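Local coordinates for protein aromatic amino acid beta-eliminating lyase/threonine aldolase (Exiguobacterium sibiricum, PDB 3LWS) that belongs to the beta-eliminating lyase family, in the superfamily of pyridoxal-phosphate enzymes that includes the aminotransferases, at residues Asp122-Leu127 against Gly149-Ala154; Asp128-Leu133 against Ser162-Glu167; Glu181-Pro184 against Thr189-Glu192; His279-Val284 against Met289-Phe294. One frame throughout, in Å; residues are numbered along the deposited sequence.

Interaction 1. Residues Asp122-Leu127 against Gly149-Ala154; sequences DRLMTL and GGVAPA
Leu-124 lies against the chain from Val-151 to Pro-153, and the contact is made by van der Waals packing, with no hydrogen bond across it. The first torsion of Leu-124 (chi1 -66°) sets CG beside the backbone N, and from there its two methyls reach successive peptide units. CD2 meets the carbonyl of Val-151, 3.6 Å from Val-151 O, while CD1 sits 3.7 Å from Ala-152 C. The same CD1 touches the proline ring, 4.0 Å from Pro-153 CD. In one of the two conformers deposited for Val-151, its CG1 also comes to 3.6 Å from Leu-124 CD1, so this part of the packing may vary.

The polar interactions run along the 122-127 loop instead. Arg-123 folds back so that NH1 donates to Leu-124 O at 3.0 Å, with an N-H...O angle of 157°. The acceptor lies close to the guanidinium plane, but the donor is tilted from the plane of the carbonyl. NH2 of the same group forms a salt bridge with Glu-129, so the guanidinium links the loop to the helix that follows. Thr-126 is the N-cap of that helix, and Ala-154 holds the corresponding position before helix 155-167.

The contact is a surface one, between the loop after strand 114-117 and the loop after strand 138-142. Met-125, a selenomethionine, packs on Leu-139 and Leu-141 of strand 138-142. Pro-153 rests on Leu-158 of helix 155-167, and Ala-152 touches Met-182 and Tyr-186 of helix 179-186.

Interaction 2. Residues Asp128-Leu133 against Ser162-Glu167; sequences DEIKAL and SRYCRE
Lys-131 and Ile-130 meet Tyr-164 in a helix-to-helix contact, partly buried, between the short helix 127-131 and helix 155-167 near the periphery of the chain. On the side of helix 155-167, Tyr-164 makes nearly all of it. Tyr-164 has CG anti to its backbone N (chi1 179°), which swings the ring toward helix 127-131. There one face of the ring receives the aliphatic part of Lys-131: CG stands 4.0 Å from the centroid of the Tyr-164 ring and 22° off its normal, a CH-pi contact shifted toward CE1 and CZ. The rest of the lysine runs out straight, carrying NZ off from the tyrosine helix.

The backbone of Lys-131 takes part as well, its CA lying 3.7 Å from Tyr-164 CZ. On the buried side the contact is looser, with Ile-130 CG2 at 4.2 Å from Tyr-164 CD2 as the two side chains pass alongside, pointing opposite ways. The phenol oxygen is hydrogen-bonded to NH1 of Arg-168, just past the end of the tyrosine's segment. The same NH1 bonds to Leu-133 O, so the arginine bridges the tyrosine and the chain leaving the shorter helix.

Beneath the pair, Ile-130 and Cys-165 both pack on Leu-139 of strand 138-142. Helix 155-167 joins that strand to the parallel strand 171-176, a beta-alpha-beta crossover, and the contact is thus between neighbouring helices covering a largely parallel sheet, as in the large domain of fold type I pyridoxal-phosphate enzymes.

Interaction 3. Residues Glu181-Pro184 against Thr189-Glu192; sequences EMLP and TAAE
The peptide plane between Thr-189 and Ala-190 is the flat group on which Leu-183 rests: both leucine methyls lie over the same face of it. CD1 stands almost directly above the nitrogen, 3.4 Å from Ala-190 N, and CD2 is nearer the carbonyl end, 4.0 Å from Thr-189 O. The second flat group, the Glu-192 carboxylate, belongs to a capping box at the start of helix 190-194. Thr-189 N donates to Glu-192 OE1 at 3.1 Å, coming from above the carboxylate plane, 35° out of it. In return Glu-192 N donates to Thr-189 OG1 at 3.0 Å, with an N-H...O angle of 162°. The two bonds tie the N-cap residue to the first turn at both its backbone and its side chain, and probably help to fix the peptide under Leu-183.

The leucine comes from helix 179-186, which is kinked where Pro-184 has no N-H to give to the preceding turn. Its partner helix follows closely, so the contact joins two helices consecutive in the chain across a short connection. Ala-190 also packs on Val-59 and Leu-60 of helix 49-60, and Pro-184 touches Met-258 and Tyr-262 of helix 258-273. Glu-181, shortly before the kink, reaches by a weak hydrogen bond from OE2 to the backbone N of Gly-207, next to Lys-206, the lysine modified with pyridoxal phosphate.

With the first torsion at -58° and the second near anti, CD1 of Leu-183 also meets the alanine methyl, 3.9 Å from Ala-190 CB.

Interaction 4. Residues His279-Val284 against Met289-Phe294; sequences HTTPEV and MFHLHF
His-291 N donates to Thr-281 O at 2.8 Å with an angle of 165° at the hydrogen, the shortest bond between the two strands. It is paired with Thr-281 N to His-291 O at 3.0 Å. Two residues on, His-279 and His-293 exchange a matching pair of backbone bonds. Between them Thr-280 faces Leu-292 as a non-hydrogen-bonded pair, with Thr-280 CA 3.2 Å from His-291 O in a CA-H...O contact.

These are the arms of an antiparallel beta hairpin, 278-281 with 289-295, in a four-stranded antiparallel sheet in which 278-281 is one of the two outermost strands within the chain; strand 326-332 flanks the hairpin beyond 289-295. On one face of the sheet Thr-281 CG2 sits over the His-293 ring, 3.6 Å from its centroid. The His-279 ring in turn has His-293 CB over one face, 4.0 Å from the centroid, so the two CH-pi contacts follow one another along this face. His-291, on the same face, hydrogen-bonds through NE2 to Glu-330 of the adjoining strand 326-332.

The face with Thr-280 and Leu-292 backs onto helix 258-273, where Phe-272 meets Phe-290 and Leu-292. Here Thr-280 CG2 lies 3.4 Å from Phe-290 CD2. With OG1 between its backbone N and carbonyl carbon (chi1 69°), Thr-280 also donates to Pro-282 O at 2.8 Å, spanning the cis peptide bond that precedes the proline.

Overall arrangement
Interaction 4 is the one built on backbone hydrogen bonds, in the antiparallel sheet near the C-terminal end of the chain. In the other three, side chains pack without a clear hydrogen bond across the contact: leucine methyls on peptide backbone in interactions 1 and 3, a tyrosine ring against a lysine chain in interaction 2. Interactions 1 and 2 alternate along the chain, joined by the Arg-123 to Glu-129 salt bridge and by Met-125 packing on Ile-130. Interaction 1 is a surface contact of loops, whereas interactions 2 to 4 are partly buried. It also reaches interaction 3 through Ala-152 and Met-182, and interaction 4 where Gly-149 meets Pro-282, Met-289 and His-291.

Interaction 1. Residues Asp122-Leu127 against Gly149-Ala154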
loop_
_atom_site.group_PDB
_atom_site.type_symbol
_atom_site.label_atom_id
_atom_site.label_comp_id
_atom_site.label_asym_id
_atom_site.label_seq_id
_atom_site.Cartn_x
_atom_site.Cartn_y
_atom_site.Cartn_z
ATOM N N ASP A 122 -30.416 8.202 5.838
ATOM C CA ASP A 122 -30.623 7.854 7.226
ATOM C C ASP A 122 -31.273 6.474 7.424
ATOM O O ASP A 122 -31.771 6.179 8.515
ATOM C CB ASP A 122 -31.490 8.933 7.863
ATOM C CG ASP A 122 -32.893 8.941 7.317
ATOM O OD1 ASP A 122 -33.086 8.531 6.141
ATOM O OD2 ASP A 122 -33.789 9.366 8.078
ATOM N N ARG A 123 -31.314 5.631 6.386
ATOM C CA ARG A 123 -31.953 4.323 6.518
ATOM C C ARG A 123 -31.407 3.339 5.500
ATOM O O ARG A 123 -30.668 3.711 4.594
ATOM C CB ARG A 123 -33.481 4.454 6.314
ATOM C CG ARG A 123 -33.876 5.049 4.951
ATOM C CD ARG A 123 -35.298 4.738 4.611
ATOM N NE ARG A 123 -35.783 5.400 3.401
ATOM C CZ ARG A 123 -35.533 5.032 2.144
ATOM N NH1 ARG A 123 -34.744 3.993 1.842
ATOM N NH2 ARG A 123 -36.079 5.735 1.163
ATOM N N LEU A 124 -31.801 2.087 5.636
ATOM C CA LEU A 124 -31.470 1.097 4.603
ATOM C C LEU A 124 -32.303 1.375 3.355
ATOM O O LEU A 124 -33.433 1.867 3.427
ATOM C CB LEU A 124 -31.731 -0.334 5.077
ATOM C CG LEU A 124 -30.906 -0.916 6.217
ATOM C CD1 LEU A 124 -31.360 -2.354 6.438
ATOM C CD2 LEU A 124 -29.397 -0.844 5.919
HETATM N N MSE A 125 -31.724 1.096 2.203
HETATM C CA MSE A 125 -32.475 1.048 0.947
HETATM C C MSE A 125 -33.502 -0.098 1.057
HETATM O O MSE A 125 -33.269 -1.083 1.747
HETATM C CB MSE A 125 -31.517 0.791 -0.221
HETATM C CG MSE A 125 -30.948 -0.643 -0.236
HETATM SE SE MSE A 125 -29.755 -0.986 -1.735
HETATM C CE MSE A 125 -28.232 -0.075 -0.974
ATOM N N THR A 126 -34.628 0.039 0.387
ATOM C CA THR A 126 -35.694 -0.948 0.459
ATOM C C THR A 126 -35.590 -1.871 -0.750
ATOM O O THR A 126 -34.973 -1.512 -1.741
ATOM C CB THR A 126 -37.061 -0.261 0.464
ATOM O OG1 THR A 126 -37.279 0.359 -0.812
ATOM C CG2 THR A 126 -37.157 0.771 1.560
ATOM N N LEU A 127 -36.177 -3.060 -0.664
ATOM C CA LEU A 127 -36.229 -3.970 -1.807
ATOM C C LEU A 127 -36.955 -3.346 -3.006
ATOM O O LEU A 127 -36.517 -3.528 -4.152
ATOM C CB LEU A 127 -36.887 -5.291 -1.419
ATOM C CG LEU A 127 -37.073 -6.356 -2.498
ATOM C CD1 LEU A 127 -35.817 -6.732 -3.188
ATOM C CD2 LEU A 127 -37.664 -7.592 -1.871
ATOM N N GLY A 149 -25.156 3.463 12.049
ATOM C CA GLY A 149 -25.031 2.748 13.319
ATOM C C GLY A 149 -24.843 1.236 13.219
ATOM O O GLY A 149 -24.598 0.552 14.227
ATOM N N GLY A 150 -25.043 0.713 12.018
ATOM C CA GLY A 150 -24.814 -0.703 11.733
ATOM C C GLY A 150 -26.096 -1.501 11.732
ATOM O O GLY A 150 -26.325 -2.316 12.607
ATOM N N VAL A 151 -26.918 -1.233 10.728
ATOM C CA VAL A 151 -28.199 -1.875 10.488
ATOM C C VAL A 151 -28.031 -2.765 9.248
ATOM O O VAL A 151 -27.270 -2.405 8.347
ATOM C CB VAL A 151 -29.232 -0.763 10.247
ATOM C CG1 VAL A 151 -30.582 -1.317 9.798
ATOM C CG2 VAL A 151 -29.342 0.113 11.514
ATOM N N ALA A 152 -28.717 -3.899 9.186
ATOM C CA ALA A 152 -28.558 -4.802 8.032
ATOM C C ALA A 152 -29.851 -5.511 7.748
ATOM O O ALA A 152 -30.684 -5.655 8.636
ATOM C CB ALA A 152 -27.455 -5.805 8.279
ATOM N N PRO A 153 -30.051 -5.916 6.494
ATOM C CA PRO A 153 -31.298 -6.603 6.199
ATOM C C PRO A 153 -31.245 -8.054 6.721
ATOM O O PRO A 153 -30.169 -8.543 7.033
ATOM C CB PRO A 153 -31.405 -6.517 4.678
ATOM C CG PRO A 153 -30.077 -6.097 4.177
ATOM C CD PRO A 153 -29.271 -5.574 5.298
ATOM N N ALA A 154 -32.410 -8.685 6.858
ATOM C CA ALA A 154 -32.518 -10.093 7.250
ATOM C C ALA A 154 -31.849 -10.965 6.192
ATOM O O ALA A 154 -31.762 -10.569 5.026
ATOM C CB ALA A 154 -33.979 -10.497 7.407
#

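Interaction 2. Residues Asp128-Leu133 against Ser162-Glu167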
loop_
_atom_site.group_PDB
_atom_site.type_symbol
_atom_site.label_atom_id
_atom_site.label_comp_id
_atom_site.label_asym_id
_atom_site.label_seq_id
_atom_site.Cartn_x
_atom_site.Cartn_y
_atom_site.Cartn_z
ATOM N N ASP A 128 -38.028 -2.586 -2.758
ATOM C CA ASP A 128 -38.695 -1.858 -3.841
ATOM C C ASP A 128 -37.772 -0.884 -4.553
ATOM O O ASP A 128 -37.839 -0.757 -5.790
ATOM C CB ASP A 128 -39.914 -1.092 -3.355
ATOM C CG ASP A 128 -41.084 -2.006 -3.022
ATOM O OD1 ASP A 128 -41.163 -3.120 -3.566
ATOM O OD2 ASP A 128 -41.917 -1.597 -2.201
ATOM N N GLU A 129 -36.942 -0.176 -3.794
ATOM C CA GLU A 129 -35.966 0.750 -4.399
ATOM C C GLU A 129 -34.931 0.048 -5.279
ATOM O O GLU A 129 -34.551 0.581 -6.293
ATOM C CB GLU A 129 -35.280 1.583 -3.332
ATOM C CG GLU A 129 -36.175 2.704 -2.836
ATOM C CD GLU A 129 -35.700 3.318 -1.557
ATOM O OE1 GLU A 129 -35.027 2.639 -0.757
ATOM O OE2 GLU A 129 -36.026 4.486 -1.321
ATOM N N ILE A 130 -34.496 -1.150 -4.890
ATOM C CA ILE A 130 -33.602 -1.968 -5.718
ATOM C C ILE A 130 -34.333 -2.419 -6.999
ATOM O O ILE A 130 -33.805 -2.306 -8.075
ATOM C CB ILE A 130 -33.105 -3.209 -4.925
ATOM C CG1 ILE A 130 -32.143 -2.787 -3.783
ATOM C CG2 ILE A 130 -32.439 -4.235 -5.826
ATOM C CD1 ILE A 130 -31.850 -3.888 -2.827
ATOM N N LYS A 131 -35.552 -2.937 -6.871
ATOM C CA LYS A 131 -36.343 -3.345 -8.043
ATOM C C LYS A 131 -36.630 -2.180 -8.997
ATOM O O LYS A 131 -36.879 -2.416 -10.168
ATOM C CB LYS A 131 -37.663 -3.998 -7.630
ATOM C CG LYS A 131 -37.534 -5.365 -6.955
ATOM C CD LYS A 131 -38.838 -5.803 -6.296
ATOM C CE LYS A 131 -38.784 -7.245 -5.845
ATOM N NZ LYS A 131 -39.941 -7.641 -4.984
ATOM N N ALA A 132 -36.628 -0.940 -8.498
ATOM C CA ALA A 132 -36.844 0.235 -9.346
ATOM C C ALA A 132 -35.583 0.679 -10.071
ATOM O O ALA A 132 -35.659 1.550 -10.924
ATOM C CB ALA A 132 -37.454 1.418 -8.519
ATOM N N LEU A 133 -34.423 0.102 -9.742
ATOM C CA LEU A 133 -33.182 0.460 -10.458
ATOM C C LEU A 133 -33.285 0.102 -11.931
ATOM O O LEU A 133 -33.882 -0.907 -12.242
ATOM C CB LEU A 133 -31.942 -0.213 -9.865
ATOM C CG LEU A 133 -31.481 0.292 -8.471
ATOM C CD1 LEU A 133 -30.304 -0.543 -7.988
ATOM C CD2 LEU A 133 -31.126 1.787 -8.468
ATOM N N SER A 162 -30.145 -11.156 -4.009
ATOM C CA SER A 162 -29.189 -11.964 -4.773
ATOM C C SER A 162 -29.823 -12.634 -5.999
ATOM O O SER A 162 -29.243 -12.622 -7.095
ATOM C CB SER A 162 -28.613 -13.056 -3.877
ATOM O OG SER A 162 -27.668 -13.829 -4.552
ATOM N N ARG A 163 -31.004 -13.214 -5.819
ATOM C CA ARG A 163 -31.747 -13.816 -6.948
ATOM C C ARG A 163 -32.226 -12.759 -7.943
ATOM O O ARG A 163 -32.152 -12.947 -9.141
ATOM C CB ARG A 163 -32.936 -14.616 -6.434
ATOM C CG ARG A 163 -33.751 -15.365 -7.537
ATOM C CD ARG A 163 -34.875 -16.238 -6.940
ATOM N NE ARG A 163 -34.327 -17.193 -5.967
ATOM C CZ ARG A 163 -34.206 -16.996 -4.648
ATOM N NH1 ARG A 163 -34.619 -15.870 -4.066
ATOM N NH2 ARG A 163 -33.662 -17.949 -3.894
ATOM N N TYR A 164 -32.713 -11.638 -7.434
ATOM C CA TYR A 164 -33.216 -10.594 -8.294
ATOM C C TYR A 164 -32.108 -10.130 -9.225
ATOM O O TYR A 164 -32.234 -10.210 -10.435
ATOM C CB TYR A 164 -33.795 -9.422 -7.466
ATOM C CG TYR A 164 -34.306 -8.304 -8.331
ATOM C CD1 TYR A 164 -35.565 -8.377 -8.934
ATOM C CD2 TYR A 164 -33.526 -7.202 -8.586
ATOM C CE1 TYR A 164 -36.024 -7.373 -9.725
ATOM C CE2 TYR A 164 -33.965 -6.206 -9.393
ATOM C CZ TYR A 164 -35.222 -6.290 -9.962
ATOM O OH TYR A 164 -35.652 -5.286 -10.775
ATOM N N CYS A 165 -31.011 -9.677 -8.632
ATOM C CA CYS A 165 -29.889 -9.099 -9.381
ATOM C C CYS A 165 -29.359 -10.076 -10.412
ATOM O O CYS A 165 -29.120 -9.705 -11.557
ATOM C CB CYS A 165 -28.759 -8.692 -8.436
ATOM S SG CYS A 165 -29.156 -7.278 -7.420
ATOM N N ARG A 166 -29.193 -11.325 -9.987
ATOM C CA ARG A 166 -28.736 -12.383 -10.866
ATOM C C ARG A 166 -29.720 -12.577 -12.011
ATOM O O ARG A 166 -29.309 -12.635 -13.164
ATOM C CB ARG A 166 -28.575 -13.672 -10.064
ATOM C CG ARG A 166 -27.729 -14.737 -10.691
ATOM C CD ARG A 166 -27.463 -15.849 -9.671
ATOM N NE ARG A 166 -26.477 -16.825 -10.138
ATOM C CZ ARG A 166 -26.086 -17.901 -9.449
ATOM N NH1 ARG A 166 -26.588 -18.163 -8.240
ATOM N NH2 ARG A 166 -25.181 -18.726 -9.970
ATOM N N GLU A 167 -31.020 -12.643 -11.704
ATOM C CA GLU A 167 -32.039 -12.830 -12.734
ATOM C C GLU A 167 -32.044 -11.645 -13.707
ATOM O O GLU A 167 -32.472 -11.780 -14.838
ATOM C CB GLU A 167 -33.422 -13.035 -12.093
ATOM C CG GLU A 167 -34.561 -13.390 -13.053
ATOM C CD GLU A 167 -34.544 -14.844 -13.500
ATOM O OE1 GLU A 167 -34.215 -15.720 -12.668
ATOM O OE2 GLU A 167 -34.877 -15.106 -14.681
#

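Interaction 3. Residues Glu181-Pro184 against Thr189-Glu192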
loop_
_atom_site.group_PDB
_atom_site.type_symbol
_atom_site.label_atom_id
_atom_site.label_comp_id
_atom_site.label_asym_id
_atom_site.label_seq_id
_atom_site.Cartn_x
_atom_site.Cartn_y
_atom_site.Cartn_z
ATOM N N GLU A 181 -18.185 -9.477 11.866
ATOM C CA GLU A 181 -18.922 -8.919 12.953
ATOM C C GLU A 181 -20.382 -9.278 12.863
ATOM O O GLU A 181 -21.060 -9.301 13.898
ATOM C CB GLU A 181 -18.784 -7.383 13.009
ATOM C CG GLU A 181 -17.405 -6.875 13.343
ATOM C CD GLU A 181 -16.487 -6.703 12.138
ATOM O OE1 GLU A 181 -16.522 -7.571 11.247
ATOM O OE2 GLU A 181 -15.731 -5.695 12.103
HETATM N N MSE A 182 -20.866 -9.516 11.643
HETATM C CA MSE A 182 -22.280 -9.805 11.373
HETATM C C MSE A 182 -22.672 -11.294 11.490
HETATM O O MSE A 182 -23.859 -11.617 11.530
HETATM C CB MSE A 182 -22.659 -9.338 9.973
HETATM C CG MSE A 182 -22.696 -7.869 9.791
HETATM SE SE MSE A 182 -23.978 -7.025 10.976
HETATM C CE MSE A 182 -25.533 -8.169 10.927
ATOM N N LEU A 183 -21.684 -12.185 11.520
ATOM C CA LEU A 183 -21.972 -13.618 11.502
ATOM C C LEU A 183 -22.736 -14.133 12.751
ATOM O O LEU A 183 -23.651 -14.917 12.600
ATOM C CB LEU A 183 -20.700 -14.428 11.172
ATOM C CG LEU A 183 -20.056 -14.050 9.817
ATOM C CD1 LEU A 183 -18.881 -14.941 9.431
ATOM C CD2 LEU A 183 -21.054 -14.036 8.694
ATOM N N PRO A 184 -22.410 -13.652 13.969
ATOM C CA PRO A 184 -23.199 -14.105 15.107
ATOM C C PRO A 184 -24.692 -13.856 14.924
ATOM O O PRO A 184 -25.491 -14.758 15.129
ATOM C CB PRO A 184 -22.613 -13.297 16.272
ATOM C CG PRO A 184 -21.248 -13.047 15.868
ATOM C CD PRO A 184 -21.295 -12.808 14.412
ATOM N N THR A 189 -22.057 -18.797 8.313
ATOM C CA THR A 189 -20.623 -18.759 8.072
ATOM C C THR A 189 -20.298 -17.662 7.071
ATOM O O THR A 189 -21.156 -17.208 6.335
ATOM C CB THR A 189 -20.123 -20.031 7.408
ATOM O OG1 THR A 189 -20.670 -20.092 6.084
ATOM C CG2 THR A 189 -20.499 -21.300 8.221
ATOM N N ALA A 190 -19.037 -17.291 6.985
ATOM C CA ALA A 190 -18.611 -16.287 5.992
ATOM C C ALA A 190 -18.955 -16.719 4.537
ATOM O O ALA A 190 -19.381 -15.883 3.726
ATOM C CB ALA A 190 -17.116 -15.973 6.144
ATOM N N ALA A 191 -18.816 -18.020 4.229
ATOM C CA ALA A 191 -19.108 -18.512 2.893
ATOM C C ALA A 191 -20.603 -18.442 2.594
ATOM O O ALA A 191 -20.978 -18.090 1.473
ATOM C CB ALA A 191 -18.558 -19.916 2.681
ATOM N N GLU A 192 -21.471 -18.740 3.575
ATOM C CA GLU A 192 -22.919 -18.675 3.307
ATOM C C GLU A 192 -23.404 -17.233 2.985
ATOM O O GLU A 192 -24.345 -17.030 2.194
ATOM C CB GLU A 192 -23.729 -19.252 4.482
ATOM C CG GLU A 192 -23.592 -20.776 4.633
ATOM C CD GLU A 192 -24.183 -21.332 5.939
ATOM O OE1 GLU A 192 -24.242 -20.602 6.965
ATOM O OE2 GLU A 192 -24.571 -22.522 5.933
#

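Interaction 4. Residues His279-Val284 against Met289-Phe294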
loop_
_atom_site.group_PDB
_atom_site.type_symbol
_atom_site.label_atom_id
_atom_site.label_comp_id
_atom_site.label_asym_id
_atom_site.label_seq_id
_atom_site.Cartn_x
_atom_site.Cartn_y
_atom_site.Cartn_z
ATOM N N HIS A 279 -29.403 7.895 23.624
ATOM C CA HIS A 279 -29.833 6.629 23.025
ATOM C C HIS A 279 -28.862 6.065 21.987
ATOM O O HIS A 279 -27.906 6.742 21.551
ATOM C CB HIS A 279 -31.256 6.739 22.458
ATOM C CG HIS A 279 -31.354 7.532 21.205
ATOM N ND1 HIS A 279 -31.464 8.903 21.218
ATOM C CD2 HIS A 279 -31.468 7.154 19.909
ATOM C CE1 HIS A 279 -31.600 9.340 19.979
ATOM N NE2 HIS A 279 -31.600 8.302 19.164
ATOM N N THR A 280 -29.075 4.800 21.633
ATOM C CA THR A 280 -28.290 4.199 20.565
ATOM C C THR A 280 -29.121 4.067 19.292
ATOM O O THR A 280 -30.350 4.116 19.322
ATOM C CB THR A 280 -27.602 2.861 20.990
ATOM O OG1 THR A 280 -28.563 1.825 21.179
ATOM C CG2 THR A 280 -26.771 3.051 22.292
ATOM N N THR A 281 -28.424 3.983 18.174
ATOM C CA THR A 281 -29.010 3.723 16.877
ATOM C C THR A 281 -28.072 2.668 16.305
ATOM O O THR A 281 -26.860 2.886 16.279
ATOM C CB THR A 281 -29.040 4.997 15.995
ATOM O OG1 THR A 281 -27.695 5.363 15.660
ATOM C CG2 THR A 281 -29.730 6.151 16.731
ATOM N N PRO A 282 -28.584 1.469 16.003
ATOM C CA PRO A 282 -29.932 1.004 16.336
ATOM C C PRO A 282 -30.081 0.883 17.861
ATOM O O PRO A 282 -29.085 0.870 18.576
ATOM C CB PRO A 282 -29.999 -0.371 15.662
ATOM C CG PRO A 282 -28.601 -0.867 15.657
ATOM C CD PRO A 282 -27.734 0.367 15.503
ATOM N N GLU A 283 -31.321 0.792 18.339
ATOM C CA GLU A 283 -31.584 0.629 19.756
ATOM C C GLU A 283 -30.899 -0.662 20.280
ATOM O O GLU A 283 -30.206 -0.668 21.303
ATOM C CB GLU A 283 -33.099 0.636 19.984
ATOM C CG GLU A 283 -33.539 0.418 21.414
ATOM C CD GLU A 283 -35.032 0.307 21.538
ATOM O OE1 GLU A 283 -35.756 0.595 20.552
ATOM O OE2 GLU A 283 -35.478 -0.094 22.614
ATOM N N VAL A 284 -31.071 -1.727 19.521
ATOM C CA VAL A 284 -30.457 -3.021 19.810
ATOM C C VAL A 284 -29.484 -3.265 18.667
ATOM O O VAL A 284 -29.889 -3.316 17.514
ATOM C CB VAL A 284 -31.493 -4.160 19.875
ATOM C CG1 VAL A 284 -30.817 -5.462 20.332
ATOM C CG2 VAL A 284 -32.641 -3.780 20.807
HETATM N N MSE A 289 -21.251 -3.213 16.940
HETATM C CA MSE A 289 -21.247 -1.763 16.798
HETATM C C MSE A 289 -22.623 -1.161 16.964
HETATM O O MSE A 289 -23.649 -1.817 16.764
HETATM C CB MSE A 289 -20.657 -1.373 15.437
HETATM C CG MSE A 289 -21.644 -1.472 14.276
HETATM SE SE MSE A 289 -20.961 -0.556 12.707
HETATM C CE MSE A 289 -21.167 1.299 13.293
ATOM N N PHE A 290 -22.609 0.116 17.313
ATOM C CA PHE A 290 -23.765 0.977 17.248
ATOM C C PHE A 290 -23.308 2.444 17.264
ATOM O O PHE A 290 -22.135 2.736 17.536
ATOM C CB PHE A 290 -24.728 0.691 18.402
ATOM C CG PHE A 290 -24.102 0.723 19.777
ATOM C CD1 PHE A 290 -23.593 -0.436 20.355
ATOM C CD2 PHE A 290 -24.058 1.909 20.514
ATOM C CE1 PHE A 290 -23.049 -0.415 21.643
ATOM C CE2 PHE A 290 -23.507 1.940 21.787
ATOM C CZ PHE A 290 -23.016 0.773 22.362
ATOM N N HIS A 291 -24.219 3.368 16.997
ATOM C CA HIS A 291 -23.916 4.771 17.261
ATOM C C HIS A 291 -24.566 5.198 18.546
ATOM O O HIS A 291 -25.653 4.748 18.872
ATOM C CB HIS A 291 -24.323 5.686 16.112
ATOM C CG HIS A 291 -23.462 5.545 14.891
ATOM N ND1 HIS A 291 -23.737 6.197 13.714
ATOM C CD2 HIS A 291 -22.335 4.815 14.663
ATOM C CE1 HIS A 291 -22.830 5.870 12.807
ATOM N NE2 HIS A 291 -21.956 5.050 13.362
ATOM N N LEU A 292 -23.869 6.064 19.259
ATOM C CA LEU A 292 -24.286 6.558 20.554
ATOM C C LEU A 292 -24.562 8.052 20.393
ATOM O O LEU A 292 -23.625 8.825 20.200
ATOM C CB LEU A 292 -23.172 6.329 21.572
ATOM C CG LEU A 292 -23.419 6.818 22.997
ATOM C CD1 LEU A 292 -24.638 6.109 23.594
ATOM C CD2 LEU A 292 -22.160 6.574 23.831
ATOM N N HIS A 293 -25.836 8.407 20.490
ATOM C CA HIS A 293 -26.396 9.762 20.394
ATOM C C HIS A 293 -26.739 10.393 21.764
ATOM O O HIS A 293 -27.447 9.768 22.578
ATOM C CB HIS A 293 -27.740 9.641 19.687
ATOM C CG HIS A 293 -27.645 9.257 18.250
ATOM N ND1 HIS A 293 -28.476 9.784 17.291
ATOM C CD2 HIS A 293 -26.825 8.402 17.605
ATOM C CE1 HIS A 293 -28.169 9.265 16.114
ATOM N NE2 HIS A 293 -27.158 8.438 16.278
ATOM N N PHE A 294 -26.294 11.631 21.976
ATOM C CA PHE A 294 -26.585 12.440 23.135
ATOM C C PHE A 294 -27.382 13.676 22.679
ATOM O O PHE A 294 -26.950 14.391 21.765
ATOM C CB PHE A 294 -25.283 12.941 23.794
ATOM C CG PHE A 294 -24.335 11.846 24.210
ATOM C CD1 PHE A 294 -23.384 11.339 23.327
ATOM C CD2 PHE A 294 -24.388 11.321 25.486
ATOM C CE1 PHE A 294 -22.520 10.318 23.719
ATOM C CE2 PHE A 294 -23.519 10.316 25.874
ATOM C CZ PHE A 294 -22.594 9.817 25.001
#